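Long-range contact in galactose-binding lectin (Arachis hypogaea, PDB 6VAV), which binds carbohydrates with specificity for D-galactose as a homotetrameric legume lectin that also carries calcium and manganese ions: residues A[84-89]-A[205-210]. Sequence-based numbering, arbitrary orientation.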
loop_
_atom_site.group_PDB
_atom_site.type_symbol
_atom_site.label_atom_id
_atom_site.label_comp_id
_atom_site.label_asym_id
_atom_site.label_seq_id
_atom_site.Cartn_x
_atom_site.Cartn_y
_atom_site.Cartn_z
ATOM N N GLY A 84 16.934 -26.615 8.376
ATOM C CA GLY A 84 16.662 -25.484 7.493
ATOM C C GLY A 84 15.212 -25.071 7.425
ATOM O O GLY A 84 14.361 -25.618 8.133
ATOM N N ILE A 85 14.932 -24.104 6.545
ATOM C CA ILE A 85 13.610 -23.500 6.356
ATOM C C ILE A 85 13.167 -23.649 4.881
ATOM O O ILE A 85 13.984 -23.496 3.975
ATOM C CB ILE A 85 13.661 -21.984 6.757
ATOM C CG1 ILE A 85 14.108 -21.762 8.227
ATOM C CG2 ILE A 85 12.326 -21.252 6.454
ATOM C CD1 ILE A 85 14.460 -20.313 8.613
ATOM N N ILE A 86 11.865 -23.889 4.656
ATOM C CA ILE A 86 11.278 -23.917 3.331
ATOM C C ILE A 86 10.082 -22.918 3.262
ATOM O O ILE A 86 9.203 -22.930 4.121
ATOM C CB ILE A 86 10.889 -25.334 2.831
ATOM C CG1 ILE A 86 10.456 -25.278 1.307
ATOM C CG2 ILE A 86 9.858 -26.037 3.748
ATOM C CD1 ILE A 86 10.240 -26.632 0.584
ATOM N N PHE A 87 10.110 -22.027 2.256
ATOM C CA PHE A 87 8.997 -21.138 1.903
ATOM C C PHE A 87 8.167 -21.965 0.947
ATOM O O PHE A 87 8.695 -22.392 -0.083
ATOM C CB PHE A 87 9.476 -19.811 1.280
ATOM C CG PHE A 87 8.371 -19.067 0.550
ATOM C CD1 PHE A 87 7.279 -18.549 1.240
ATOM C CD2 PHE A 87 8.399 -18.935 -0.836
ATOM C CE1 PHE A 87 6.248 -17.868 0.558
ATOM C CE2 PHE A 87 7.370 -18.255 -1.516
ATOM C CZ PHE A 87 6.302 -17.729 -0.816
ATOM N N PHE A 88 6.918 -22.291 1.310
ATOM C CA PHE A 88 6.189 -23.231 0.455
ATOM C C PHE A 88 4.761 -22.797 0.115
ATOM O O PHE A 88 4.200 -21.897 0.720
ATOM C CB PHE A 88 6.174 -24.645 1.094
ATOM C CG PHE A 88 5.282 -24.824 2.302
ATOM C CD1 PHE A 88 5.664 -24.339 3.552
ATOM C CD2 PHE A 88 4.129 -25.594 2.222
ATOM C CE1 PHE A 88 4.846 -24.520 4.680
ATOM C CE2 PHE A 88 3.331 -25.818 3.361
ATOM C CZ PHE A 88 3.699 -25.276 4.577
ATOM N N ILE A 89 4.212 -23.468 -0.916
ATOM C CA ILE A 89 2.866 -23.292 -1.499
ATOM C C ILE A 89 2.271 -24.670 -1.533
ATOM O O ILE A 89 2.929 -25.574 -2.013
ATOM C CB ILE A 89 2.888 -22.662 -2.923
ATOM C CG1 ILE A 89 3.971 -21.594 -3.063
ATOM C CG2 ILE A 89 1.478 -22.133 -3.286
ATOM C CD1 ILE A 89 4.281 -21.113 -4.598
ATOM N N GLY A 205 3.224 -20.338 3.038
ATOM C CA GLY A 205 3.821 -20.330 4.365
ATOM C C GLY A 205 5.271 -20.737 4.458
ATOM O O GLY A 205 5.985 -20.768 3.459
ATOM N N PHE A 206 5.701 -21.018 5.699
ATOM C CA PHE A 206 7.054 -21.409 6.047
ATOM C C PHE A 206 7.033 -22.651 6.928
ATOM O O PHE A 206 6.171 -22.793 7.787
ATOM C CB PHE A 206 7.790 -20.275 6.797
ATOM C CG PHE A 206 7.891 -19.000 6.009
ATOM C CD1 PHE A 206 8.908 -18.820 5.076
ATOM C CD2 PHE A 206 6.945 -17.987 6.173
ATOM C CE1 PHE A 206 8.987 -17.634 4.330
ATOM C CE2 PHE A 206 7.014 -16.811 5.412
ATOM C CZ PHE A 206 8.032 -16.644 4.500
ATOM N N SER A 207 7.978 -23.538 6.691
ATOM C CA SER A 207 8.153 -24.758 7.492
ATOM C C SER A 207 9.628 -24.948 7.812
ATOM O O SER A 207 10.478 -24.505 7.059
ATOM C CB SER A 207 7.602 -25.967 6.738
ATOM O OG SER A 207 7.731 -27.148 7.521
ATOM N N ALA A 208 9.925 -25.548 8.964
ATOM C CA ALA A 208 11.283 -25.896 9.394
ATOM C C ALA A 208 11.222 -27.134 10.240
ATOM O O ALA A 208 10.193 -27.411 10.859
ATOM C CB ALA A 208 11.918 -24.754 10.177
ATOM N N SER A 209 12.322 -27.881 10.281
ATOM C CA SER A 209 12.362 -29.101 11.068
ATOM C C SER A 209 13.766 -29.387 11.602
ATOM O O SER A 209 14.752 -28.757 11.207
ATOM C CB SER A 209 11.862 -30.277 10.235
ATOM O OG SER A 209 12.627 -30.403 9.052
ATOM N N GLY A 210 13.817 -30.334 12.526
ATOM C CA GLY A 210 15.040 -30.825 13.134
ATOM C C GLY A 210 14.928 -32.316 13.354
ATOM O O GLY A 210 13.897 -32.914 13.038
#
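Phe206 lays the CE1 corner of its ring against Phe87, 3.6 Å from Phe87 CD1, while its CD1 approaches Phe87 CA and CB. The ring planes meet at 44° with centroids 5.5 Å apart, an oblique pairing within the jelly-roll-like β-sandwich of legume lectins. Strands 84-91 and 201-209 are antiparallel neighbours in the seven-stranded sheet, and all ten touching residues are buried.

Two hydrogen-bonded pairs fix the register. Between Ile86 and Ser207, Ile86 N reaches Ser207 O at 2.8 Å with a nearly straight N-H...O angle of 168°, and Ser207 N returns a bond to Ile86 O. Phe88 and Gly205 likewise exchange two backbone bonds. Beside the intervening non-hydrogen-bonded pair, Phe87 and Phe206, Phe206 CA makes a CA-H...O contact with Ile86 O at 3.3 Å.

Side chains alternate between the two sheet faces. Ile85, Phe87, Phe206 and Ala208 face the second sheet of the sandwich, where Phe69 and Trp223 each meet the Phe206 ring edge-to-face and Ile220 touches both Ile85 and Phe206. The other face carries Ile86, Phe88 and Ser207 and leads toward the metal site: the side chain of Ile86 lies about 4 Å from that of Glu121, a manganese ligand. Ser207 OG is hydrogen-bonded to Leu106 O, so its hydroxyl is satisfied within the buried interior.

With CG placed between its backbone N and carbonyl carbon (chi1 73°), Phe88 swings its ring across the neighbouring strand beside Gly205. The carbonyl carbon Phe206 C meets the edge of the Phe88 ring, and Phe88 CE1 ends 3.7 Å from Ser207 CB, which also lies 3.7 Å from Ile86 CG2.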